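Local coordinates for putative iron-regulated protein A (PDB 4ECG) that is of uncertain function but binds calcium ions and, as an imelysin-like protein of the M75 peptidase family, may take part in iron-regulated processes, at residues E42-T47 with E92-G97; P46-M51 with N193-G198. One frame throughout, in Å; residues are numbered along the deposited sequence.

Contact 1 (E42-T47 with E92-G97). With CA (calcium ion), chain F.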
# COMPACT_ATOMS: atom_id res chain seq x y z
N GLU A 42 14.81 8.07 -5.98
CA GLU A 42 15.30 6.99 -5.13
C GLU A 42 14.20 6.26 -4.31
O GLU A 42 14.49 5.18 -3.75
CB GLU A 42 16.39 7.54 -4.20
CG GLU A 42 17.57 8.22 -4.92
CD GLU A 42 18.33 7.29 -5.88
OE1 GLU A 42 18.52 6.08 -5.58
OE2 GLU A 42 18.78 7.76 -6.96
N VAL A 43 12.98 6.84 -4.19
CA VAL A 43 11.87 6.15 -3.50
C VAL A 43 10.72 5.77 -4.48
O VAL A 43 10.53 4.60 -4.75
CB VAL A 43 11.37 6.88 -2.24
CG1 VAL A 43 10.31 6.01 -1.57
CG2 VAL A 43 12.50 7.08 -1.25
N ALA A 44 10.03 6.75 -5.07
CA ALA A 44 8.88 6.50 -5.96
C ALA A 44 9.23 5.66 -7.18
O ALA A 44 8.80 4.52 -7.28
CB ALA A 44 8.22 7.84 -6.40
N LEU A 45 9.97 6.24 -8.13
CA LEU A 45 10.20 5.60 -9.42
C LEU A 45 10.80 4.18 -9.24
O LEU A 45 10.35 3.26 -9.88
CB LEU A 45 11.07 6.46 -10.37
CG LEU A 45 10.42 7.61 -11.16
CD1 LEU A 45 11.46 8.41 -11.95
CD2 LEU A 45 9.37 7.07 -12.12
N PRO A 46 11.79 3.99 -8.35
CA PRO A 46 12.30 2.60 -8.16
C PRO A 46 11.31 1.63 -7.51
O PRO A 46 11.25 0.49 -7.89
CB PRO A 46 13.52 2.78 -7.27
CG PRO A 46 13.93 4.19 -7.45
CD PRO A 46 12.66 4.97 -7.68
N THR A 47 10.48 2.08 -6.58
CA THR A 47 9.48 1.19 -5.99
C THR A 47 8.55 0.70 -7.09
O THR A 47 8.22 -0.47 -7.18
CB THR A 47 8.70 1.88 -4.87
OG1 THR A 47 9.56 2.25 -3.76
CG2 THR A 47 7.58 1.01 -4.37
N GLU A 92 2.38 2.75 -0.42
CA GLU A 92 1.16 3.38 0.06
C GLU A 92 1.40 4.70 0.80
O GLU A 92 0.41 5.40 1.11
CB GLU A 92 0.29 2.42 0.87
CG GLU A 92 -0.40 1.38 -0.02
CD GLU A 92 -1.63 0.68 0.59
OE1 GLU A 92 -2.36 1.30 1.39
OE2 GLU A 92 -1.87 -0.50 0.20
N ALA A 93 2.66 5.06 1.05
CA ALA A 93 2.96 6.39 1.62
C ALA A 93 2.91 7.46 0.53
O ALA A 93 2.96 8.65 0.84
CB ALA A 93 4.31 6.43 2.34
N PHE A 94 2.81 7.02 -0.73
CA PHE A 94 2.69 7.93 -1.85
C PHE A 94 1.65 7.51 -2.91
O PHE A 94 1.95 7.24 -4.08
CB PHE A 94 4.07 8.20 -2.47
CG PHE A 94 4.92 6.99 -2.67
CD1 PHE A 94 5.72 6.53 -1.65
CD2 PHE A 94 4.97 6.35 -3.88
CE1 PHE A 94 6.58 5.44 -1.86
CE2 PHE A 94 5.79 5.28 -4.08
CZ PHE A 94 6.61 4.82 -3.07
N LEU A 95 0.39 7.49 -2.47
CA LEU A 95 -0.73 7.17 -3.34
C LEU A 95 -1.17 8.41 -4.09
O LEU A 95 -2.04 8.34 -4.98
CB LEU A 95 -1.91 6.63 -2.54
CG LEU A 95 -1.75 5.18 -2.11
CD1 LEU A 95 -2.78 4.94 -1.01
CD2 LEU A 95 -1.91 4.26 -3.33
N PHE A 96 -0.60 9.56 -3.74
CA PHE A 96 -0.85 10.77 -4.53
C PHE A 96 -0.31 10.60 -5.92
O PHE A 96 0.51 9.73 -6.15
CB PHE A 96 -0.29 12.04 -3.90
CG PHE A 96 1.12 11.95 -3.47
CD1 PHE A 96 2.14 12.19 -4.36
CD2 PHE A 96 1.45 11.64 -2.15
CE1 PHE A 96 3.47 12.17 -3.94
CE2 PHE A 96 2.77 11.58 -1.73
CZ PHE A 96 3.79 11.86 -2.62
N GLY A 97 -0.75 11.44 -6.84
CA GLY A 97 -0.25 11.36 -8.20
C GLY A 97 -1.00 10.29 -8.97
O GLY A 97 -2.20 10.24 -8.93
CA CA F . -4.09 -2.12 0.35
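Where Ala-44 and Phe-94 come nearest, their CA atoms are 7.6 Å apart, which sets the spacing between a kinked turn of helix 29-68 and the loop 92-97 of this mainly helical, imelysin-like fold. The loop follows helix 71-89, and from it Phe-94 drives its ring against the helix. A chi1 of 44° holds CG between the backbone N and the carbonyl carbon and sends the ring across the gap. Its far rim does the touching: CE1 lies 3.8 Å from CG1 of Val-43, and CE2 is equally close to the backbone CA of Ala-44. CZ reaches Thr-47, whose OG1 sits at the ring edge, near its plane. The contact is mostly apolar, the ring set against three buried helix residues, with the Thr-47 hydroxyl at its edge. Phe-39 and Tyr-48, on the same helix, add edge-to-face partners to Phe-94.

Two residues before Phe-94, Glu-92 binds a calcium ion through OE2 at 2.8 Å, and Asp-109 supplies a further oxygen. Pro-46 lacks an N-H, and its nitrogen makes no bond to the preceding turn, where the helix kinks. Val-43 O accepts twice from Thr-47, from opposite faces of its carbonyl plane: from N at 3.1 Å, and from OG1 at 2.7 Å, tilted 35° from that plane.

Contact 2 (P46-M51 with N193-G198); sequences PTYKDM and NGWLKG
With chi1 at -75° in Tyr-48 and -83° in Trp-195, each CG lies anti to its carbonyl carbon, and the two rings leave helices 29-68 and 171-196 toward each other. They meet near the last turn of helix 171-196, where the two helices of this mainly helical fold pack together. CE2 of Tyr-48 stands over one face of the indole, displaced toward its rim, 3.4 Å from NE1 and 3.5 Å from CD1 of Trp-195. The planes are inclined at 52°, with 4.7 Å between the centroids of the phenol and the five-membered ring, an oblique aromatic pair. A water joins the polar atoms: Trp-195 NE1 donates to it in the plane of the indole at 2.9 Å, and Tyr-48 OH is hydrogen-bonded to the same water at an equal distance. Tyr-208 meets the indole edge-to-face, while Leu-191 and Tyr-192 also touch Tyr-48. A leucine in place of Trp-195 would probably take the indole face away from Tyr-48 CE2 and leave the bridging water without its N-H donor. The buried pair thus unites apolar ring contact with a water bridge, which gives the indole N-H an acceptor and the phenol a polar partner without any direct bond between them.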
# COMPACT_ATOMS: atom_id res chain seq x y z
N PRO A 46 11.79 3.99 -8.35
CA PRO A 46 12.30 2.60 -8.16
C PRO A 46 11.31 1.63 -7.51
O PRO A 46 11.25 0.49 -7.89
CB PRO A 46 13.52 2.78 -7.27
CG PRO A 46 13.93 4.19 -7.45
CD PRO A 46 12.66 4.97 -7.68
N THR A 47 10.48 2.08 -6.58
CA THR A 47 9.48 1.19 -5.99
C THR A 47 8.55 0.70 -7.09
O THR A 47 8.22 -0.47 -7.18
CB THR A 47 8.70 1.88 -4.87
OG1 THR A 47 9.56 2.25 -3.76
CG2 THR A 47 7.58 1.01 -4.37
N TYR A 48 8.15 1.60 -7.96
CA TYR A 48 7.19 1.29 -9.00
C TYR A 48 7.85 0.45 -10.08
O TYR A 48 7.25 -0.42 -10.64
CB TYR A 48 6.64 2.60 -9.58
CG TYR A 48 5.64 3.36 -8.71
CD1 TYR A 48 4.73 2.70 -7.93
CD2 TYR A 48 5.57 4.72 -8.73
CE1 TYR A 48 3.78 3.39 -7.15
CE2 TYR A 48 4.63 5.43 -7.95
CZ TYR A 48 3.72 4.75 -7.18
OH TYR A 48 2.78 5.41 -6.40
N LYS A 49 9.11 0.72 -10.38
CA LYS A 49 9.85 -0.09 -11.36
C LYS A 49 9.98 -1.53 -10.86
O LYS A 49 9.89 -2.46 -11.62
CB LYS A 49 11.23 0.55 -11.62
CG LYS A 49 12.31 -0.28 -12.32
CD LYS A 49 12.13 -0.37 -13.84
CE LYS A 49 13.38 -0.94 -14.56
NZ LYS A 49 14.60 -0.06 -14.49
N ASP A 50 10.23 -1.69 -9.58
CA ASP A 50 10.39 -3.01 -8.97
C ASP A 50 9.02 -3.67 -9.04
O ASP A 50 8.92 -4.86 -9.33
CB ASP A 50 10.86 -2.88 -7.51
CG ASP A 50 11.02 -4.22 -6.75
OD1 ASP A 50 11.55 -5.21 -7.31
OD2 ASP A 50 10.63 -4.26 -5.53
N MSE A 51 7.97 -2.90 -8.76
CA MSE A 51 6.61 -3.42 -8.93
C MSE A 51 6.36 -3.91 -10.40
O MSE A 51 5.83 -5.00 -10.59
CB MSE A 51 5.57 -2.38 -8.53
CG MSE A 51 4.18 -3.01 -8.26
SE MSE A 51 2.90 -1.64 -7.85
CE MSE A 51 1.35 -2.83 -8.06
N ASN A 193 4.54 4.02 -15.87
CA ASN A 193 4.55 4.96 -17.01
C ASN A 193 3.97 6.30 -16.68
O ASN A 193 4.46 7.30 -17.13
CB ASN A 193 3.87 4.42 -18.26
CG ASN A 193 4.59 3.21 -18.83
OD1 ASN A 193 5.78 3.09 -18.73
ND2 ASN A 193 3.83 2.27 -19.37
N GLY A 194 2.91 6.35 -15.91
CA GLY A 194 2.31 7.63 -15.55
C GLY A 194 3.30 8.54 -14.82
O GLY A 194 3.35 9.72 -15.08
N TRP A 195 4.09 7.98 -13.91
CA TRP A 195 5.14 8.73 -13.25
C TRP A 195 6.29 9.03 -14.19
O TRP A 195 6.76 10.16 -14.22
CB TRP A 195 5.66 7.97 -12.02
CG TRP A 195 4.82 8.18 -10.81
CD1 TRP A 195 3.58 7.61 -10.52
CD2 TRP A 195 5.12 9.03 -9.69
NE1 TRP A 195 3.10 8.09 -9.33
CE2 TRP A 195 3.98 8.92 -8.78
CE3 TRP A 195 6.14 9.84 -9.36
CZ2 TRP A 195 3.95 9.57 -7.58
CZ3 TRP A 195 6.10 10.49 -8.16
CH2 TRP A 195 5.05 10.34 -7.28
N LEU A 196 6.73 8.03 -14.95
CA LEU A 196 7.96 8.12 -15.72
C LEU A 196 7.83 9.05 -16.91
O LEU A 196 8.75 9.85 -17.14
CB LEU A 196 8.47 6.77 -16.20
CG LEU A 196 9.85 6.84 -16.92
CD1 LEU A 196 10.91 7.48 -16.01
CD2 LEU A 196 10.32 5.47 -17.43
N LYS A 197 6.73 8.93 -17.65
CA LYS A 197 6.55 9.69 -18.88
C LYS A 197 5.14 10.23 -19.14
O LYS A 197 4.92 10.93 -20.13
CB LYS A 197 7.06 8.90 -20.09
CG LYS A 197 6.30 7.62 -20.46
CD LYS A 197 6.97 6.94 -21.68
CE LYS A 197 6.01 6.13 -22.58
NZ LYS A 197 5.90 4.72 -22.14
N GLY A 198 4.20 9.96 -18.24
CA GLY A 198 2.79 10.25 -18.50
C GLY A 198 2.08 9.23 -19.40
O GLY A 198 2.72 8.39 -20.04
O HOH W 1 1.02 7.47 -7.42

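How the contacts relate
Both contacts start from the same part of helix 29-68, sharing Pro-46 and Thr-47, and their centres are about 8 Å apart. Contact 1 packs the loop 92-97 on this helix; contact 2 brings in the end of helix 171-196. The two meet directly: Ala-44 CB lies 3.8 Å from Trp-195 CZ3, Phe-96 O is 3.7 Å from Trp-195 CZ2, and Phe-94 O is 3.1 Å from Tyr-48 OH. Trp-195 is thus in touch with residues of both 42-47 and 92-97. Calcium belongs to the contact 1 side, through Glu-92; the side chain of Tyr-48 in contact 2 is about 8 Å from that of Glu-92 and about 12 Å from a bound calcium ion.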